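Beta-methylmalyl-CoA dehydratase (Chloroflexus aurantiacus, PDB 4E3E) catalyses the reversible dehydration of beta-methylmalyl-CoA to mesaconyl-CoA, a step of the glyoxylate assimilation cycle that supplies acetyl-CoA and pyruvate. Local coordinates at residues A[112-126]-A[155-167]. Residues are numbered along the deposited sequence; the frame is centred on the assembly and turned at random.
Sequences IGLRQNKDGKTGVVY and APAPETVVPDLPD. With SO4 (sulfate ion), chain C.
Pro163 lays its CD over one face of the Tyr126 ring, 3.7 Å from the centroid and 16° off the normal, a CH-pi contact offset toward CG. The phenol is clasped by more of the same extended loop: Val162 CG1 lies 3.6 Å from Tyr126 OH, and Leu165 CD1 meets the ring edge at CE2. Pro163 is also crossed at about a right angle by Ile112, whose CD1 comes within 3.7 Å of Pro163 CG because chi1 of 62° sets CG1 between the backbone N and carbonyl carbon. Ile112 and Gly113 form a classic beta bulge opposite Tyr126, and Gly113 lies so close to Val161 O and Pro163 CD that a side chain there would clash with both. A serine in place of Tyr126 would probably leave Pro163 CD without its aromatic face and open a gap beside Val162 and Leu165.

Beyond the bulge, a single antiparallel bridge joins Leu114 and Val161 by two backbone hydrogen bonds. Leu114 CD1 then packs across Pro158, and Gln116 presses on Ala157 while its OE1 accepts a hydrogen bond from Lys150.

The solvent side is looser. Arg115 CG lies alongside Thr160 CG2 at 3.8 Å before the chain bends at chi3 and NH1 donates to sulfate O3 at 2.8 Å. That oxygen takes a weak bond from Lys118 N, and Lys118 NZ bonds O2; the ion is probably from the crystallisation liquor.

The contact thus straps the loop following strand 138-149 along the hairpin of strands 104-116 and 122-132 in the hot-dog sheet, with Trp145 stacking on Tyr126 and Phe11 touching Leu114 and Pro158.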
loop_
_atom_site.group_PDB
_atom_site.type_symbol
_atom_site.label_atom_id
_atom_site.label_comp_id
_atom_site.label_asym_id
_atom_site.label_seq_id
_atom_site.Cartn_x
_atom_site.Cartn_y
_atom_site.Cartn_z
ATOM N N ILE A 112 16.027 -25.428 -19.901
ATOM C CA ILE A 112 17.200 -26.287 -19.736
ATOM C C ILE A 112 16.805 -27.720 -19.407
ATOM O O ILE A 112 17.663 -28.573 -19.203
ATOM C CB ILE A 112 18.163 -25.757 -18.643
ATOM C CG1 ILE A 112 17.478 -25.729 -17.259
ATOM C CG2 ILE A 112 18.737 -24.402 -19.049
ATOM C CD1 ILE A 112 18.435 -25.552 -16.090
ATOM N N GLY A 113 15.502 -27.981 -19.348
ATOM C CA GLY A 113 15.021 -29.322 -19.057
ATOM C C GLY A 113 13.549 -29.507 -19.341
ATOM O O GLY A 113 12.757 -28.579 -19.163
ATOM N N LEU A 114 13.198 -30.711 -19.793
ATOM C CA LEU A 114 11.816 -31.117 -20.019
ATOM C C LEU A 114 11.634 -32.585 -19.653
ATOM O O LEU A 114 12.487 -33.418 -19.973
ATOM C CB LEU A 114 11.420 -30.927 -21.491
ATOM C CG LEU A 114 11.308 -29.527 -22.104
ATOM C CD1 LEU A 114 11.080 -29.608 -23.613
ATOM C CD2 LEU A 114 10.199 -28.738 -21.419
ATOM N N ARG A 115 10.527 -32.898 -18.985
ATOM C CA ARG A 115 10.137 -34.286 -18.745
ATOM C C ARG A 115 8.622 -34.417 -18.615
ATOM O O ARG A 115 8.032 -33.976 -17.621
ATOM C CB ARG A 115 10.824 -34.894 -17.505
ATOM C CG ARG A 115 10.480 -36.377 -17.311
ATOM C CD ARG A 115 11.004 -36.968 -16.007
ATOM N NE ARG A 115 10.320 -36.446 -14.820
ATOM C CZ ARG A 115 9.276 -37.023 -14.221
ATOM N NH1 ARG A 115 8.761 -38.156 -14.691
ATOM N NH2 ARG A 115 8.741 -36.461 -13.141
ATOM N N GLN A 116 8.004 -35.034 -19.620
ATOM C CA GLN A 116 6.576 -35.307 -19.575
ATOM C C GLN A 116 6.306 -36.256 -18.419
ATOM O O GLN A 116 7.051 -37.204 -18.219
ATOM C CB GLN A 116 6.085 -35.917 -20.890
ATOM C CG GLN A 116 4.614 -36.302 -20.847
ATOM C CD GLN A 116 4.038 -36.566 -22.217
ATOM O OE1 GLN A 116 3.915 -35.654 -23.039
ATOM N NE2 GLN A 116 3.674 -37.815 -22.471
ATOM N N ASN A 117 5.254 -35.982 -17.652
ATOM C CA ASN A 117 4.869 -36.866 -16.559
ATOM C C ASN A 117 4.303 -38.191 -17.051
ATOM O O ASN A 117 3.840 -38.297 -18.196
ATOM C CB ASN A 117 3.927 -36.158 -15.574
ATOM C CG ASN A 117 4.668 -35.224 -14.650
ATOM O OD1 ASN A 117 5.595 -35.640 -13.940
ATOM N ND2 ASN A 117 4.279 -33.940 -14.647
ATOM N N LYS A 118 4.361 -39.200 -16.185
ATOM C CA LYS A 118 3.957 -40.558 -16.550
ATOM C C LYS A 118 2.488 -40.685 -16.959
ATOM O O LYS A 118 2.166 -41.476 -17.847
ATOM C CB LYS A 118 4.320 -41.550 -15.447
ATOM C CG LYS A 118 5.761 -42.017 -15.550
ATOM C CD LYS A 118 6.341 -42.352 -14.191
ATOM C CE LYS A 118 7.854 -42.265 -14.222
ATOM N NZ LYS A 118 8.369 -42.346 -12.837
ATOM N N ASP A 119 1.604 -39.902 -16.337
ATOM C CA ASP A 119 0.182 -39.921 -16.716
ATOM C C ASP A 119 -0.097 -39.224 -18.063
ATOM O O ASP A 119 -1.219 -39.266 -18.569
ATOM C CB ASP A 119 -0.715 -39.368 -15.591
ATOM C CG ASP A 119 -0.516 -37.873 -15.337
ATOM O OD1 ASP A 119 0.255 -37.205 -16.062
ATOM O OD2 ASP A 119 -1.150 -37.360 -14.393
ATOM N N GLY A 120 0.929 -38.582 -18.624
ATOM C CA GLY A 120 0.831 -37.903 -19.919
ATOM C C GLY A 120 -0.047 -36.655 -19.967
ATOM O O GLY A 120 -0.279 -36.106 -21.049
ATOM N N LYS A 121 -0.533 -36.208 -18.806
ATOM C CA LYS A 121 -1.428 -35.042 -18.717
ATOM C C LYS A 121 -0.679 -33.749 -18.402
ATOM O O LYS A 121 -1.172 -32.654 -18.678
ATOM C CB LYS A 121 -2.535 -35.274 -17.684
ATOM C CG LYS A 121 -3.431 -36.458 -18.015
ATOM C CD LYS A 121 -4.812 -36.302 -17.409
ATOM C CE LYS A 121 -5.765 -37.327 -17.995
ATOM N NZ LYS A 121 -7.140 -37.138 -17.465
ATOM N N THR A 122 0.507 -33.888 -17.815
ATOM C CA THR A 122 1.345 -32.753 -17.449
ATOM C C THR A 122 2.809 -33.050 -17.770
ATOM O O THR A 122 3.152 -34.160 -18.187
ATOM C CB THR A 122 1.248 -32.454 -15.945
ATOM O OG1 THR A 122 1.568 -33.645 -15.217
ATOM C CG2 THR A 122 -0.150 -31.975 -15.556
ATOM N N GLY A 123 3.665 -32.053 -17.571
ATOM C CA GLY A 123 5.101 -32.217 -17.730
ATOM C C GLY A 123 5.879 -31.218 -16.892
ATOM O O GLY A 123 5.359 -30.169 -16.495
ATOM N N VAL A 124 7.138 -31.548 -16.636
ATOM C CA VAL A 124 8.028 -30.710 -15.848
ATOM C C VAL A 124 8.955 -29.935 -16.777
ATOM O O VAL A 124 9.613 -30.522 -17.640
ATOM C CB VAL A 124 8.884 -31.574 -14.895
ATOM C CG1 VAL A 124 9.878 -30.719 -14.111
ATOM C CG2 VAL A 124 7.989 -32.394 -13.974
ATOM N N VAL A 125 9.015 -28.621 -16.590
ATOM C CA VAL A 125 9.939 -27.780 -17.363
ATOM C C VAL A 125 10.914 -27.107 -16.403
ATOM O O VAL A 125 10.510 -26.580 -15.361
ATOM C CB VAL A 125 9.178 -26.783 -18.281
ATOM C CG1 VAL A 125 8.037 -26.117 -17.544
ATOM C CG2 VAL A 125 10.096 -25.727 -18.921
ATOM N N TYR A 126 12.199 -27.185 -16.738
ATOM C CA TYR A 126 13.266 -26.573 -15.954
ATOM C C TYR A 126 13.668 -25.341 -16.708
ATOM O O TYR A 126 13.920 -25.416 -17.919
ATOM C CB TYR A 126 14.485 -27.502 -15.847
ATOM C CG TYR A 126 14.204 -28.777 -15.094
ATOM C CD1 TYR A 126 13.495 -29.818 -15.690
ATOM C CD2 TYR A 126 14.646 -28.947 -13.785
ATOM C CE1 TYR A 126 13.229 -30.992 -15.002
ATOM C CE2 TYR A 126 14.388 -30.126 -13.086
ATOM C CZ TYR A 126 13.676 -31.138 -13.701
ATOM O OH TYR A 126 13.406 -32.301 -13.025
ATOM N N ALA A 155 -0.599 -34.751 -27.516
ATOM C CA ALA A 155 0.618 -34.193 -28.112
ATOM C C ALA A 155 1.826 -35.072 -27.774
ATOM O O ALA A 155 1.923 -35.576 -26.651
ATOM C CB ALA A 155 0.841 -32.766 -27.636
ATOM N N PRO A 156 2.738 -35.281 -28.747
ATOM C CA PRO A 156 3.918 -36.113 -28.486
ATOM C C PRO A 156 4.786 -35.567 -27.345
ATOM O O PRO A 156 4.908 -34.348 -27.178
ATOM C CB PRO A 156 4.685 -36.075 -29.819
ATOM C CG PRO A 156 4.160 -34.878 -30.542
ATOM C CD PRO A 156 2.719 -34.780 -30.134
ATOM N N ALA A 157 5.357 -36.475 -26.557
ATOM C CA ALA A 157 6.273 -36.116 -25.481
ATOM C C ALA A 157 7.584 -35.600 -26.078
ATOM O O ALA A 157 8.028 -36.108 -27.112
ATOM C CB ALA A 157 6.533 -37.327 -24.600
ATOM N N PRO A 158 8.203 -34.580 -25.447
ATOM C CA PRO A 158 9.560 -34.220 -25.852
ATOM C C PRO A 158 10.530 -35.274 -25.329
ATOM O O PRO A 158 10.172 -36.055 -24.439
ATOM C CB PRO A 158 9.801 -32.890 -25.134
ATOM C CG PRO A 158 8.952 -32.975 -23.911
ATOM C CD PRO A 158 7.733 -33.771 -24.306
ATOM N N GLU A 159 11.738 -35.308 -25.879
ATOM C CA GLU A 159 12.776 -36.147 -25.312
ATOM C C GLU A 159 13.058 -35.643 -23.902
ATOM O O GLU A 159 13.162 -34.436 -23.685
ATOM C CB GLU A 159 14.039 -36.080 -26.154
ATOM C CG GLU A 159 15.058 -37.142 -25.776
ATOM C CD GLU A 159 16.387 -36.941 -26.464
ATOM O OE1 GLU A 159 16.391 -36.602 -27.668
ATOM O OE2 GLU A 159 17.428 -37.129 -25.796
ATOM N N THR A 160 13.157 -36.561 -22.945
ATOM C CA THR A 160 13.454 -36.188 -21.568
ATOM C C THR A 160 14.881 -35.665 -21.439
ATOM O O THR A 160 15.830 -36.358 -21.795
ATOM C CB THR A 160 13.247 -37.376 -20.613
ATOM O OG1 THR A 160 11.864 -37.737 -20.605
ATOM C CG2 THR A 160 13.689 -37.021 -19.189
ATOM N N VAL A 161 15.018 -34.432 -20.956
ATOM C CA VAL A 161 16.316 -33.880 -20.579
ATOM C C VAL A 161 16.166 -33.225 -19.215
ATOM O O VAL A 161 15.405 -32.271 -19.056
ATOM C CB VAL A 161 16.848 -32.844 -21.599
ATOM C CG1 VAL A 161 18.134 -32.191 -21.085
ATOM C CG2 VAL A 161 17.081 -33.495 -22.955
ATOM N N VAL A 162 16.875 -33.761 -18.230
ATOM C CA VAL A 162 16.829 -33.244 -16.864
ATOM C C VAL A 162 18.220 -32.735 -16.495
ATOM O O VAL A 162 19.182 -33.502 -16.538
ATOM C CB VAL A 162 16.366 -34.328 -15.864
ATOM C CG1 VAL A 162 16.339 -33.781 -14.439
ATOM C CG2 VAL A 162 15.000 -34.871 -16.267
ATOM N N PRO A 163 18.340 -31.440 -16.150
ATOM C CA PRO A 163 19.678 -30.922 -15.887
ATOM C C PRO A 163 20.195 -31.377 -14.520
ATOM O O PRO A 163 19.396 -31.748 -13.651
ATOM C CB PRO A 163 19.470 -29.409 -15.904
ATOM C CG PRO A 163 18.060 -29.223 -15.434
ATOM C CD PRO A 163 17.293 -30.428 -15.911
ATOM N N ASP A 164 21.516 -31.379 -14.348
ATOM C CA ASP A 164 22.105 -31.558 -13.024
ATOM C C ASP A 164 21.824 -30.280 -12.252
ATOM O O ASP A 164 21.970 -29.186 -12.797
ATOM C CB ASP A 164 23.611 -31.804 -13.105
ATOM C CG ASP A 164 23.964 -33.053 -13.897
ATOM O OD1 ASP A 164 23.220 -34.061 -13.825
ATOM O OD2 ASP A 164 25.001 -33.022 -14.595
ATOM N N LEU A 165 21.394 -30.417 -11.002
ATOM C CA LEU A 165 21.011 -29.271 -10.180
ATOM C C LEU A 165 22.011 -29.114 -9.043
ATOM O O LEU A 165 22.315 -30.085 -8.361
ATOM C CB LEU A 165 19.592 -29.470 -9.622
ATOM C CG LEU A 165 18.453 -29.579 -10.642
ATOM C CD1 LEU A 165 17.204 -30.151 -9.994
ATOM C CD2 LEU A 165 18.159 -28.229 -11.291
ATOM N N PRO A 166 22.555 -27.899 -8.848
ATOM C CA PRO A 166 23.466 -27.717 -7.723
ATOM C C PRO A 166 22.721 -27.842 -6.395
ATOM O O PRO A 166 21.581 -27.411 -6.295
ATOM C CB PRO A 166 23.981 -26.288 -7.914
ATOM C CG PRO A 166 22.930 -25.601 -8.724
ATOM C CD PRO A 166 22.389 -26.666 -9.638
ATOM N N ASP A 167 23.351 -28.440 -5.388
ATOM C CA ASP A 167 22.719 -28.555 -4.074
ATOM C C ASP A 167 22.638 -27.188 -3.379
ATOM O O ASP A 167 21.720 -26.927 -2.604
ATOM C CB ASP A 167 23.495 -29.535 -3.205
ATOM C CG ASP A 167 22.935 -29.649 -1.805
ATOM O OD1 ASP A 167 21.905 -30.329 -1.609
ATOM O OD2 ASP A 167 23.535 -29.060 -0.897
HETATM S S SO4 C . 6.140 -39.067 -12.070
HETATM O O1 SO4 C . 4.742 -39.518 -11.878
HETATM O O2 SO4 C . 7.081 -40.164 -11.768
HETATM O O3 SO4 C . 6.305 -38.660 -13.487
HETATM O O4 SO4 C . 6.423 -37.932 -11.154
#